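Long-range contacts in putative fructosamine-3-kinase (Thermobifida fusca YX, PDB 3F7W), which probably acts as a fructosamine-type kinase, transferring phosphate to sugar-modified amines, although its own substrate has not been established: residues H113-E118 with P188-G193; T13-A18 with L36-P41; P52-L57 with D125-P130; T140-Y145 with A177-A182. All coordinates share one frame; numbering follows the deposited sequence. Where two conformers were deposited one is given.

Overall arrangement
Along the chain, contact 2 closes first, at the start of the five-stranded antiparallel sheet of the small lobe, and lies in series with the rest. Contacts 3 and 1 then interleave: 52-57 is followed by 113-118, 125-130 and finally 188-193, while contact 4 forms within the span that contact 1 closes. Contacts 1 and 3 have centres about 21 Å apart and touch where Ile128 packs on Gly193. Contact 4 lies about 17 Å from contact 1, centre to centre, among the helices, and about 48 Å from contact 2, on the opposite side of the chain's centre. The set thus spans both lobes of a protein-kinase-like fold, with contact 3 joining the lobes.

Contact 1: residues H113-E118 with P188-G193; sequences HLAGAE and PARIHG. With EDO (1,2-ethanediol), chain I.
Arg190 NE donates to Gly116 O over 2.7 Å in a nearly straight bond (161° at the hydrogen), the oxygen lying at the guanidinium edge close to its plane. A chain extended from CG to NE carries the arginine that far, and its NH1 goes on to Trp67 O while the guanidinium makes a cation-pi contact with the Trp67 ring. In the backbone, Arg190 N reaches His113 O at 3.2 Å on a lone pair, and Gly116 N binds the same oxygen, so two donors grip it near where the chain leaves helix 99-114. Glycine suits position 116 because its positive phi (76°) turns the chain out of the helix. The one N-H of Ala117 is shared between Pro188 O, at 3.2 Å, and a water that itself donates to Pro188 O; a 1,2-ethanediol hydroxyl also donates to this oxygen. Strand 189-191 leads into His192-Gly193-Asp194, probably the counterpart of the HRD motif in the catalytic loop of protein kinases. Asp222 of helix 219-229 accepts from His192 N and Gly193 N and is also bonded to His113 NE2, while Tyr241 OH pairs with His113 ND1. Held at both nitrogens, the imidazole presents CD2 edge-on to Arg190 O at 3.3 Å, a buried oxygen with no conventional partner. Beyond it His113 CB meets Ala189 CB at 4.0 Å, and Ala117 CB rests on Pro188 CB at 4.1 Å.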
loop_
_atom_site.group_PDB
_atom_site.type_symbol
_atom_site.label_atom_id
_atom_site.label_comp_id
_atom_site.label_asym_id
_atom_site.label_seq_id
_atom_site.Cartn_x
_atom_site.Cartn_y
_atom_site.Cartn_z
ATOM N N HIS A 113 -7.953 6.321 -7.484
ATOM C CA HIS A 113 -7.475 7.553 -6.845
ATOM C C HIS A 113 -8.533 8.667 -6.810
ATOM O O HIS A 113 -8.723 9.334 -5.785
ATOM C CB HIS A 113 -6.250 8.084 -7.563
ATOM C CG HIS A 113 -5.009 7.280 -7.330
ATOM N ND1 HIS A 113 -3.890 7.411 -8.114
ATOM C CD2 HIS A 113 -4.703 6.363 -6.380
ATOM C CE1 HIS A 113 -2.938 6.625 -7.650
ATOM N NE2 HIS A 113 -3.419 5.943 -6.622
ATOM N N LEU A 114 -9.212 8.860 -7.932
ATOM C CA LEU A 114 -10.156 9.976 -8.087
ATOM C C LEU A 114 -11.512 9.778 -7.404
ATOM O O LEU A 114 -12.334 10.697 -7.378
ATOM C CB LEU A 114 -10.298 10.337 -9.572
ATOM C CG LEU A 114 -9.282 11.397 -10.065
ATOM C CD1 LEU A 114 -7.822 11.098 -9.678
ATOM C CD2 LEU A 114 -9.383 11.538 -11.555
ATOM N N ALA A 115 -11.758 8.600 -6.851
ATOM C CA ALA A 115 -12.862 8.428 -5.901
ATOM C C ALA A 115 -12.725 9.476 -4.786
ATOM O O ALA A 115 -13.703 9.951 -4.259
ATOM C CB ALA A 115 -12.855 7.008 -5.348
ATOM N N GLY A 116 -11.486 9.849 -4.461
ATOM C CA GLY A 116 -11.223 10.977 -3.590
ATOM C C GLY A 116 -11.467 10.711 -2.117
ATOM O O GLY A 116 -12.082 9.728 -1.734
ATOM N N ALA A 117 -10.975 11.600 -1.275
ATOM C CA ALA A 117 -11.090 11.433 0.158
ATOM C C ALA A 117 -11.390 12.773 0.802
ATOM O O ALA A 117 -11.061 13.821 0.260
ATOM C CB ALA A 117 -9.814 10.841 0.708
ATOM N N GLU A 118 -12.020 12.718 1.966
ATOM C CA GLU A 118 -12.436 13.903 2.685
ATOM C C GLU A 118 -11.208 14.618 3.238
ATOM O O GLU A 118 -11.153 15.836 3.274
ATOM C CB GLU A 118 -13.389 13.511 3.819
ATOM C CG GLU A 118 -14.401 12.405 3.423
ATOM C CD GLU A 118 -15.848 12.775 3.704
ATOM O OE1 GLU A 118 -16.240 13.930 3.418
ATOM O OE2 GLU A 118 -16.602 11.902 4.190
ATOM N N PRO A 188 -6.977 15.223 -1.656
ATOM C CA PRO A 188 -6.495 13.890 -1.297
ATOM C C PRO A 188 -7.116 12.823 -2.192
ATOM O O PRO A 188 -8.304 12.909 -2.542
ATOM C CB PRO A 188 -6.934 13.723 0.159
ATOM C CG PRO A 188 -7.760 14.845 0.500
ATOM C CD PRO A 188 -7.695 15.880 -0.545
ATOM N N ALA A 189 -6.290 11.833 -2.554
ATOM C CA ALA A 189 -6.694 10.680 -3.335
ATOM C C ALA A 189 -6.919 9.466 -2.422
ATOM O O ALA A 189 -6.382 9.407 -1.318
ATOM C CB ALA A 189 -5.614 10.366 -4.359
ATOM N N ARG A 190 -7.722 8.510 -2.887
ATOM C CA ARG A 190 -7.810 7.209 -2.238
ATOM C C ARG A 190 -6.642 6.369 -2.730
ATOM O O ARG A 190 -6.693 5.800 -3.820
ATOM C CB ARG A 190 -9.127 6.484 -2.548
ATOM C CG ARG A 190 -10.327 7.189 -2.054
ATOM C CD ARG A 190 -11.516 6.272 -1.877
ATOM N NE ARG A 190 -12.634 7.125 -1.623
ATOM C CZ ARG A 190 -13.786 6.745 -1.115
ATOM N NH1 ARG A 190 -14.032 5.465 -0.847
ATOM N NH2 ARG A 190 -14.716 7.665 -0.931
ATOM N N ILE A 191 -5.595 6.303 -1.936
ATOM C CA ILE A 191 -4.385 5.591 -2.347
ATOM C C ILE A 191 -4.232 4.244 -1.683
ATOM O O ILE A 191 -4.671 4.031 -0.529
ATOM C CB ILE A 191 -3.074 6.454 -2.180
ATOM C CG1 ILE A 191 -2.638 6.638 -0.719
ATOM C CG2 ILE A 191 -3.252 7.794 -2.938
ATOM C CD1 ILE A 191 -1.147 7.169 -0.563
ATOM N N HIS A 192 -3.579 3.347 -2.416
ATOM C CA HIS A 192 -3.257 2.009 -1.944
ATOM C C HIS A 192 -2.279 2.053 -0.726
ATOM O O HIS A 192 -2.470 1.346 0.264
ATOM C CB HIS A 192 -2.694 1.197 -3.115
ATOM C CG HIS A 192 -2.272 -0.185 -2.751
ATOM N ND1 HIS A 192 -1.055 -0.447 -2.159
ATOM C CD2 HIS A 192 -2.881 -1.383 -2.921
ATOM C CE1 HIS A 192 -0.945 -1.752 -1.958
ATOM N NE2 HIS A 192 -2.040 -2.341 -2.412
ATOM N N GLY A 193 -1.228 2.853 -0.834
ATOM C CA GLY A 193 -0.291 3.107 0.258
ATOM C C GLY A 193 0.940 2.219 0.327
ATOM O O GLY A 193 1.858 2.519 1.081
HETATM C C1 EDO I . -8.554 13.528 -6.583
HETATM O O1 EDO I . -8.813 12.739 -5.423
HETATM C C2 EDO I . -7.057 13.481 -6.901
HETATM O O2 EDO I . -6.333 14.523 -6.232
HETATM O O HOH W 1 -10.540 14.321 -2.634
#

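Contact 2: residues T13-A18 with L36-P41; sequences TGREVA and LADGTP. With EDO (1,2-ethanediol), chain E.
Arg15 and Leu36 cross at about a right angle, with Leu36 CD1 lying over the centre of the guanidinium face, 3.6 Å from Arg15 CZ. The arginine chain reaches this position by bending twice (chi2 -79°, chi3 -68°), which folds it back across the leucine and leaves its edge to Asp38 and a 1,2-ethanediol. There Arg15 NH2 forms a salt bridge with Asp38 OD2 at 3.1 Å, the guanidinium and carboxylate planes standing 88° apart, so one nitrogen faces the carboxylate, with no flat two-nitrogen pairing. Thr40 steadies the aspartate: its OG1 donates to Asp38 OD1 at 2.5 Å and its N-H to the same oxygen, the latter closing an Asx turn. Replacing Thr40 with an alanine removes that hydroxyl, and the Asp38 carboxylate would probably be freer to swing away from Arg15. One oxygen of the ethanediol, probably from the crystallisation liquor, donates to Thr40 OG1 and accepts from both Arg15 NH1 and NH2. On the backbone side Ala37 N donates to Glu16 O at 2.9 Å, and Ala18 CB lies against Leu36 O. Val17 and Leu36 form an antiparallel non-hydrogen-bonded pair where strands 17-26 and 29-36 adjoin. The turn 36-39 leads on toward strand 41-46, while Val17 packs against helix 3-13, on Ala6, Val9 and Thr10.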
loop_
_atom_site.group_PDB
_atom_site.type_symbol
_atom_site.label_atom_id
_atom_site.label_comp_id
_atom_site.label_asym_id
_atom_site.label_seq_id
_atom_site.Cartn_x
_atom_site.Cartn_y
_atom_site.Cartn_z
ATOM N N THR A 13 -17.944 -16.285 6.519
ATOM C CA THR A 13 -18.590 -16.138 5.193
ATOM C C THR A 13 -19.945 -16.780 5.059
ATOM O O THR A 13 -20.666 -16.506 4.107
ATOM C CB THR A 13 -17.706 -16.739 4.081
ATOM O OG1 THR A 13 -17.657 -18.176 4.216
ATOM C CG2 THR A 13 -16.340 -16.149 4.135
ATOM N N GLY A 14 -20.273 -17.682 5.977
ATOM C CA GLY A 14 -21.469 -18.495 5.913
ATOM C C GLY A 14 -21.440 -19.581 4.841
ATOM O O GLY A 14 -22.440 -20.220 4.596
ATOM N N ARG A 15 -20.294 -19.784 4.205
ATOM C CA ARG A 15 -20.175 -20.725 3.093
ATOM C C ARG A 15 -19.394 -21.971 3.526
ATOM O O ARG A 15 -18.470 -21.880 4.330
ATOM C CB ARG A 15 -19.437 -20.048 1.940
ATOM C CG ARG A 15 -20.120 -18.798 1.372
ATOM C CD ARG A 15 -21.254 -19.134 0.448
ATOM N NE ARG A 15 -20.757 -19.765 -0.775
ATOM C CZ ARG A 15 -20.330 -19.124 -1.864
ATOM N NH1 ARG A 15 -20.345 -17.798 -1.928
ATOM N NH2 ARG A 15 -19.884 -19.815 -2.913
ATOM N N GLU A 16 -19.752 -23.117 2.961
ATOM C CA GLU A 16 -19.081 -24.387 3.254
ATOM C C GLU A 16 -17.685 -24.422 2.619
ATOM O O GLU A 16 -17.536 -24.051 1.462
ATOM C CB GLU A 16 -19.935 -25.551 2.740
ATOM C CG GLU A 16 -19.470 -26.892 3.252
ATOM C CD GLU A 16 -20.228 -28.092 2.650
ATOM O OE1 GLU A 16 -21.216 -27.902 1.908
ATOM O OE2 GLU A 16 -19.792 -29.229 2.922
ATOM N N VAL A 17 -16.670 -24.844 3.385
ATOM C CA VAL A 17 -15.276 -24.971 2.899
ATOM C C VAL A 17 -14.956 -26.412 2.456
ATOM O O VAL A 17 -15.163 -27.358 3.211
ATOM C CB VAL A 17 -14.273 -24.480 3.963
ATOM C CG1 VAL A 17 -12.822 -24.781 3.557
ATOM C CG2 VAL A 17 -14.463 -22.951 4.214
ATOM N N ALA A 18 -14.496 -26.575 1.219
ATOM C CA ALA A 18 -14.151 -27.898 0.662
ATOM C C ALA A 18 -12.654 -28.224 0.797
ATOM O O ALA A 18 -12.292 -29.394 0.871
ATOM C CB ALA A 18 -14.571 -27.987 -0.798
ATOM N N LEU A 36 -14.220 -23.098 -1.502
ATOM C CA LEU A 36 -15.577 -23.334 -1.019
ATOM C C LEU A 36 -16.181 -24.519 -1.750
ATOM O O LEU A 36 -15.627 -24.978 -2.753
ATOM C CB LEU A 36 -16.449 -22.093 -1.262
ATOM C CG LEU A 36 -15.935 -20.794 -0.627
ATOM C CD1 LEU A 36 -16.973 -19.675 -0.843
ATOM C CD2 LEU A 36 -15.643 -20.971 0.860
ATOM N N ALA A 37 -17.346 -24.960 -1.279
ATOM C CA ALA A 37 -18.015 -26.151 -1.827
ATOM C C ALA A 37 -18.318 -26.048 -3.312
ATOM O O ALA A 37 -18.293 -27.057 -3.995
ATOM C CB ALA A 37 -19.286 -26.469 -1.050
ATOM N N ASP A 38 -18.612 -24.850 -3.811
ATOM C CA ASP A 38 -18.901 -24.655 -5.237
ATOM C C ASP A 38 -17.673 -24.407 -6.098
ATOM O O ASP A 38 -17.811 -24.046 -7.265
ATOM C CB ASP A 38 -19.932 -23.531 -5.444
ATOM C CG ASP A 38 -19.341 -22.125 -5.297
ATOM O OD1 ASP A 38 -18.198 -21.951 -4.793
ATOM O OD2 ASP A 38 -20.056 -21.176 -5.696
ATOM N N GLY A 39 -16.472 -24.554 -5.521
ATOM C CA GLY A 39 -15.239 -24.301 -6.256
ATOM C C GLY A 39 -14.675 -22.905 -6.087
ATOM O O GLY A 39 -13.552 -22.651 -6.512
ATOM N N THR A 40 -15.431 -21.978 -5.484
ATOM C CA THR A 40 -14.951 -20.593 -5.346
ATOM C C THR A 40 -13.670 -20.552 -4.508
ATOM O O THR A 40 -13.659 -21.047 -3.379
ATOM C CB THR A 40 -15.978 -19.681 -4.648
ATOM O OG1 THR A 40 -17.217 -19.719 -5.349
ATOM C CG2 THR A 40 -15.477 -18.219 -4.558
ATOM N N PRO A 41 -12.581 -20.001 -5.059
ATOM C CA PRO A 41 -11.375 -19.899 -4.264
ATOM C C PRO A 41 -11.288 -18.553 -3.532
ATOM O O PRO A 41 -11.711 -17.524 -4.062
ATOM C CB PRO A 41 -10.277 -19.994 -5.313
ATOM C CG PRO A 41 -10.863 -19.272 -6.506
ATOM C CD PRO A 41 -12.358 -19.512 -6.440
HETATM C C1 EDO E . -18.535 -16.328 -5.344
HETATM O O1 EDO E . -18.756 -17.531 -4.623
HETATM C C2 EDO E . -19.585 -15.264 -5.043
HETATM O O2 EDO E . -20.787 -15.816 -4.528
#

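Contact 3: residues P52-L57 with D125-P130; sequences PALDGL and DGYIGP
Leu57 CD1 sits over one face of the Tyr127 ring, 3.8 Å from its centroid and 20° off the ring normal, a CH-pi contact displaced toward CG. A chi1 of 180° swings Leu57 CG away from its own N-H and sends this methyl across the ring at about a right angle. Leu54 fills in beside it: CB lies 4.0 Å from Tyr127 CZ, and CD1 meets Pro130 CB at 4.1 Å. A long aromatic side chain suits position 127 because it can span from its strand to the backbone carbonyl of Asp55, between the two leucines in sequence, where Tyr127 OH donates to Asp55 O at 2.8 Å from above the carbonyl plane. A phenylalanine in place of Tyr127 would probably keep the methyl contact but leave Asp55 O without its protein donor. Farther out, one water donates to both Gly56 O, at 2.7 Å, and Asp125 O. Gly56, with phi of 83°, is the third residue of a type II turn, Leu54 to Leu57, and the N-cap of helix 57-68. In chain order that helix follows strand 41-46 and precedes strand 79-83, consistent with the C helix of protein kinases, and its start packs on the hairpin of strands 126-128 and 131-133.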
loop_
_atom_site.group_PDB
_atom_site.type_symbol
_atom_site.label_atom_id
_atom_site.label_comp_id
_atom_site.label_asym_id
_atom_site.label_seq_id
_atom_site.Cartn_x
_atom_site.Cartn_y
_atom_site.Cartn_z
ATOM N N PRO A 52 -1.029 -13.548 20.218
ATOM C CA PRO A 52 -1.372 -12.159 20.467
ATOM C C PRO A 52 -1.131 -11.437 19.184
ATOM O O PRO A 52 -0.209 -11.803 18.447
ATOM C CB PRO A 52 -0.363 -11.741 21.512
ATOM C CG PRO A 52 0.843 -12.512 21.129
ATOM C CD PRO A 52 0.267 -13.890 20.806
ATOM N N ALA A 53 -1.954 -10.438 18.906
ATOM C CA ALA A 53 -1.936 -9.764 17.624
ATOM C C ALA A 53 -2.034 -8.258 17.843
ATOM O O ALA A 53 -2.636 -7.800 18.806
ATOM C CB ALA A 53 -3.082 -10.229 16.826
ATOM N N LEU A 54 -1.481 -7.514 16.897
ATOM C CA LEU A 54 -1.528 -6.063 16.927
ATOM C C LEU A 54 -2.931 -5.530 16.859
ATOM O O LEU A 54 -3.725 -5.925 15.983
ATOM C CB LEU A 54 -0.651 -5.482 15.794
ATOM C CG LEU A 54 0.854 -5.516 16.060
ATOM C CD1 LEU A 54 1.659 -5.451 14.762
ATOM C CD2 LEU A 54 1.271 -4.396 17.053
ATOM N N ASP A 55 -3.245 -4.589 17.752
ATOM C CA ASP A 55 -4.543 -3.897 17.823
ATOM C C ASP A 55 -5.037 -3.253 16.504
ATOM O O ASP A 55 -4.509 -2.212 16.113
ATOM C CB ASP A 55 -4.424 -2.786 18.898
ATOM C CG ASP A 55 -5.646 -1.889 18.979
ATOM O OD1 ASP A 55 -6.766 -2.391 18.699
ATOM O OD2 ASP A 55 -5.479 -0.687 19.337
ATOM N N GLY A 56 -6.076 -3.812 15.855
ATOM C CA GLY A 56 -6.616 -3.172 14.666
ATOM C C GLY A 56 -5.874 -3.473 13.374
ATOM O O GLY A 56 -6.131 -2.847 12.341
ATOM N N LEU A 57 -4.965 -4.435 13.405
ATOM C CA LEU A 57 -4.150 -4.737 12.227
ATOM C C LEU A 57 -5.005 -5.231 11.039
ATOM O O LEU A 57 -4.973 -4.665 9.924
ATOM C CB LEU A 57 -3.111 -5.795 12.596
ATOM C CG LEU A 57 -2.123 -6.292 11.526
ATOM C CD1 LEU A 57 -1.063 -5.264 11.313
ATOM C CD2 LEU A 57 -1.505 -7.621 11.973
ATOM N N ASP A 125 -7.254 3.258 12.525
ATOM C CA ASP A 125 -5.823 3.280 12.836
ATOM C C ASP A 125 -5.051 2.510 11.781
ATOM O O ASP A 125 -5.475 1.433 11.355
ATOM C CB ASP A 125 -5.552 2.650 14.195
ATOM C CG ASP A 125 -6.110 3.484 15.378
ATOM O OD1 ASP A 125 -6.384 4.693 15.239
ATOM O OD2 ASP A 125 -6.230 2.904 16.461
ATOM N N GLY A 126 -3.930 3.061 11.334
ATOM C CA GLY A 126 -3.205 2.455 10.240
ATOM C C GLY A 126 -2.010 1.606 10.589
ATOM O O GLY A 126 -1.453 1.690 11.697
ATOM N N TYR A 127 -1.631 0.775 9.624
ATOM C CA TYR A 127 -0.413 -0.013 9.663
ATOM C C TYR A 127 0.264 0.010 8.305
ATOM O O TYR A 127 -0.394 0.047 7.234
ATOM C CB TYR A 127 -0.685 -1.482 10.043
ATOM C CG TYR A 127 -0.984 -1.666 11.509
ATOM C CD1 TYR A 127 0.060 -1.849 12.420
ATOM C CD2 TYR A 127 -2.281 -1.560 12.001
ATOM C CE1 TYR A 127 -0.189 -1.981 13.785
ATOM C CE2 TYR A 127 -2.537 -1.712 13.358
ATOM C CZ TYR A 127 -1.489 -1.907 14.247
ATOM O OH TYR A 127 -1.738 -2.047 15.609
ATOM N N ILE A 128 1.583 -0.120 8.369
ATOM C CA ILE A 128 2.401 -0.339 7.189
ATOM C C ILE A 128 3.280 -1.532 7.583
ATOM O O ILE A 128 4.139 -1.438 8.460
ATOM C CB ILE A 128 3.135 0.963 6.783
ATOM C CG1 ILE A 128 3.848 0.785 5.427
ATOM C CG2 ILE A 128 4.121 1.461 7.907
ATOM C CD1 ILE A 128 2.859 0.686 4.192
ATOM N N GLY A 129 2.980 -2.684 6.987
ATOM C CA GLY A 129 3.374 -3.980 7.535
ATOM C C GLY A 129 2.929 -4.087 8.989
ATOM O O GLY A 129 1.781 -3.777 9.293
ATOM N N PRO A 130 3.840 -4.484 9.889
ATOM C CA PRO A 130 3.544 -4.528 11.320
ATOM C C PRO A 130 3.746 -3.194 12.044
ATOM O O PRO A 130 3.522 -3.128 13.259
ATOM C CB PRO A 130 4.561 -5.557 11.840
ATOM C CG PRO A 130 5.774 -5.340 10.994
ATOM C CD PRO A 130 5.232 -4.911 9.599
HETATM O O HOH W 2 -7.073 1.195 18.439
HETATM O O HOH W 3 -4.508 0.499 16.304
HETATM O O HOH W 4 -7.266 -0.443 12.469
#

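Contact 4: residues T140-Y145 with A177-A182; sequences TWPEFY and ALDHLA
Leu178 is wedged between Trp141, Pro142 and Tyr145 on the close-packed side of this contact. Its CG stands anti to the backbone N (chi1 -168°), which carries the two methyls to different partners: CD1 to Trp141 CZ3 at 4.1 Å, and CD2 to Pro142 CB, also at 4.1 Å, with the edge of the Tyr145 ring a little farther off. The indole crosses the leucine at about a right angle and brings CZ3 edge-on to Ala182 CB at 3.9 Å. A small alanine suits this place, since Pro142 CG closes in on the same methyl. The indole is steadied from within its own helix, where Tyr145 CB covers one face and Trp141 CZ2 lies over the Tyr145 ring. Farther in, His218, His258 and Phe120 meet the indole, and Tyr145 OH is bonded to Leu257 O and His261 N of helix 251-270.

The solvent side is looser and joined by no direct hydrogen bond. Glu143 OE2 and Asp179 OD2 come to 3.8 Å, with carboxylate planes 44° apart, but Asp179 was modelled in two conformers and the approach is doubtful; like charges so placed would be expected to disfavour each other. Glu143 OE1 is better supplied: Thr140 OG1 donates to it at 2.6 Å and a water at 2.7 Å, that water reaching Asp179 OD1 weakly. Thr140 is the N-cap residue of helix 141-159, and proline fits the first turn, where its lack of an N-H costs no helical bond. The arrangement is helix-to-helix packing in the mainly helical large lobe of the kinase-like fold, joining the start of helix 141-159 to the short helix 178-181.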
loop_
_atom_site.group_PDB
_atom_site.type_symbol
_atom_site.label_atom_id
_atom_site.label_comp_id
_atom_site.label_asym_id
_atom_site.label_seq_id
_atom_site.Cartn_x
_atom_site.Cartn_y
_atom_site.Cartn_z
ATOM N N THR A 140 -4.004 19.296 4.999
ATOM C CA THR A 140 -2.955 19.749 4.084
ATOM C C THR A 140 -1.845 18.695 3.984
ATOM O O THR A 140 -1.480 18.066 4.978
ATOM C CB THR A 140 -2.370 21.105 4.543
ATOM O OG1 THR A 140 -1.838 20.986 5.867
ATOM C CG2 THR A 140 -3.450 22.182 4.534
ATOM N N TRP A 141 -1.314 18.495 2.781
ATOM C CA TRP A 141 -0.368 17.410 2.567
ATOM C C TRP A 141 1.020 17.583 3.227
ATOM O O TRP A 141 1.519 16.633 3.843
ATOM C CB TRP A 141 -0.247 17.069 1.070
ATOM C CG TRP A 141 0.635 15.885 0.844
ATOM C CD1 TRP A 141 0.313 14.595 1.009
ATOM C CD2 TRP A 141 2.008 15.921 0.466
ATOM N NE1 TRP A 141 1.402 13.790 0.755
ATOM C CE2 TRP A 141 2.457 14.584 0.408
ATOM C CE3 TRP A 141 2.899 16.949 0.164
ATOM C CZ2 TRP A 141 3.753 14.250 0.072
ATOM C CZ3 TRP A 141 4.199 16.615 -0.166
ATOM C CH2 TRP A 141 4.609 15.263 -0.222
ATOM N N PRO A 142 1.661 18.762 3.089
ATOM C CA PRO A 142 3.021 18.849 3.642
ATOM C C PRO A 142 3.097 18.509 5.126
ATOM O O PRO A 142 3.993 17.776 5.541
ATOM C CB PRO A 142 3.420 20.329 3.391
ATOM C CG PRO A 142 2.578 20.739 2.229
ATOM C CD PRO A 142 1.261 20.025 2.444
ATOM N N GLU A 143 2.148 19.011 5.909
ATOM C CA GLU A 143 2.103 18.698 7.340
ATOM C C GLU A 143 1.826 17.212 7.612
ATOM O O GLU A 143 2.444 16.590 8.467
ATOM C CB GLU A 143 1.027 19.551 8.016
ATOM C CG GLU A 143 1.363 21.042 8.119
ATOM C CD GLU A 143 1.349 21.817 6.789
ATOM O OE1 GLU A 143 0.684 21.413 5.792
ATOM O OE2 GLU A 143 2.017 22.873 6.758
ATOM N N PHE A 144 0.839 16.672 6.922
ATOM C CA PHE A 144 0.544 15.265 7.006
ATOM C C PHE A 144 1.776 14.402 6.679
ATOM O O PHE A 144 2.119 13.472 7.414
ATOM C CB PHE A 144 -0.612 14.958 6.045
ATOM C CG PHE A 144 -0.849 13.509 5.825
ATOM C CD1 PHE A 144 -1.436 12.730 6.809
ATOM C CD2 PHE A 144 -0.496 12.917 4.615
ATOM C CE1 PHE A 144 -1.646 11.381 6.597
ATOM C CE2 PHE A 144 -0.724 11.566 4.401
ATOM C CZ PHE A 144 -1.295 10.808 5.393
ATOM N N TYR A 145 2.454 14.716 5.576
ATOM C CA TYR A 145 3.559 13.886 5.126
ATOM C C TYR A 145 4.726 13.958 6.117
ATOM O O TYR A 145 5.218 12.933 6.577
ATOM C CB TYR A 145 4.006 14.339 3.749
ATOM C CG TYR A 145 4.935 13.380 3.043
ATOM C CD1 TYR A 145 4.533 12.085 2.757
ATOM C CD2 TYR A 145 6.201 13.781 2.621
ATOM C CE1 TYR A 145 5.378 11.199 2.063
ATOM C CE2 TYR A 145 7.041 12.910 1.929
ATOM C CZ TYR A 145 6.628 11.613 1.660
ATOM O OH TYR A 145 7.449 10.730 0.987
ATOM N N ALA A 177 12.250 22.293 3.538
ATOM C CA ALA A 177 12.043 22.838 2.189
ATOM C C ALA A 177 10.722 22.372 1.581
ATOM O O ALA A 177 10.398 22.687 0.431
ATOM C CB ALA A 177 13.223 22.452 1.291
ATOM N N LEU A 178 9.944 21.641 2.374
ATOM C CA LEU A 178 8.803 20.908 1.856
ATOM C C LEU A 178 7.730 21.810 1.265
ATOM O O LEU A 178 7.099 21.444 0.280
ATOM C CB LEU A 178 8.211 19.986 2.936
ATOM C CG LEU A 178 7.185 18.942 2.526
ATOM C CD1 LEU A 178 7.701 18.088 1.371
ATOM C CD2 LEU A 178 6.787 18.063 3.747
ATOM N N ASP A 179 7.499 22.992 1.832
ATOM C CA ASP A 179 6.415 23.845 1.308
ATOM C C ASP A 179 6.803 24.557 -0.009
ATOM O O ASP A 179 5.982 25.253 -0.601
ATOM C CB ASP A 179 5.858 24.812 2.382
ATOM C CG ASP A 179 4.613 24.248 3.101
ATOM O OD1 ASP A 179 3.488 24.313 2.533
ATOM O OD2 ASP A 179 4.760 23.739 4.238
ATOM N N HIS A 180 8.041 24.368 -0.470
ATOM C CA HIS A 180 8.371 24.615 -1.883
ATOM C C HIS A 180 8.342 23.310 -2.668
ATOM O O HIS A 180 7.714 23.220 -3.721
ATOM C CB HIS A 180 9.753 25.236 -2.065
ATOM C CG HIS A 180 10.262 25.157 -3.476
ATOM N ND1 HIS A 180 9.660 25.819 -4.526
ATOM C CD2 HIS A 180 11.304 24.474 -4.013
ATOM C CE1 HIS A 180 10.314 25.557 -5.644
ATOM N NE2 HIS A 180 11.314 24.739 -5.361
ATOM N N LEU A 181 8.989 22.285 -2.123
ATOM C CA LEU A 181 9.176 21.014 -2.852
ATOM C C LEU A 181 7.858 20.303 -3.185
ATOM O O LEU A 181 7.772 19.591 -4.180
ATOM C CB LEU A 181 10.096 20.070 -2.060
ATOM C CG LEU A 181 11.527 20.593 -1.864
ATOM C CD1 LEU A 181 12.295 19.665 -0.951
ATOM C CD2 LEU A 181 12.273 20.761 -3.188
ATOM N N ALA A 182 6.836 20.518 -2.357
ATOM C CA ALA A 182 5.539 19.844 -2.477
ATOM C C ALA A 182 4.785 20.035 -3.796
ATOM O O ALA A 182 3.948 19.211 -4.161
ATOM C CB ALA A 182 4.640 20.280 -1.311
HETATM O O HOH W 5 0.450 23.386 3.905
#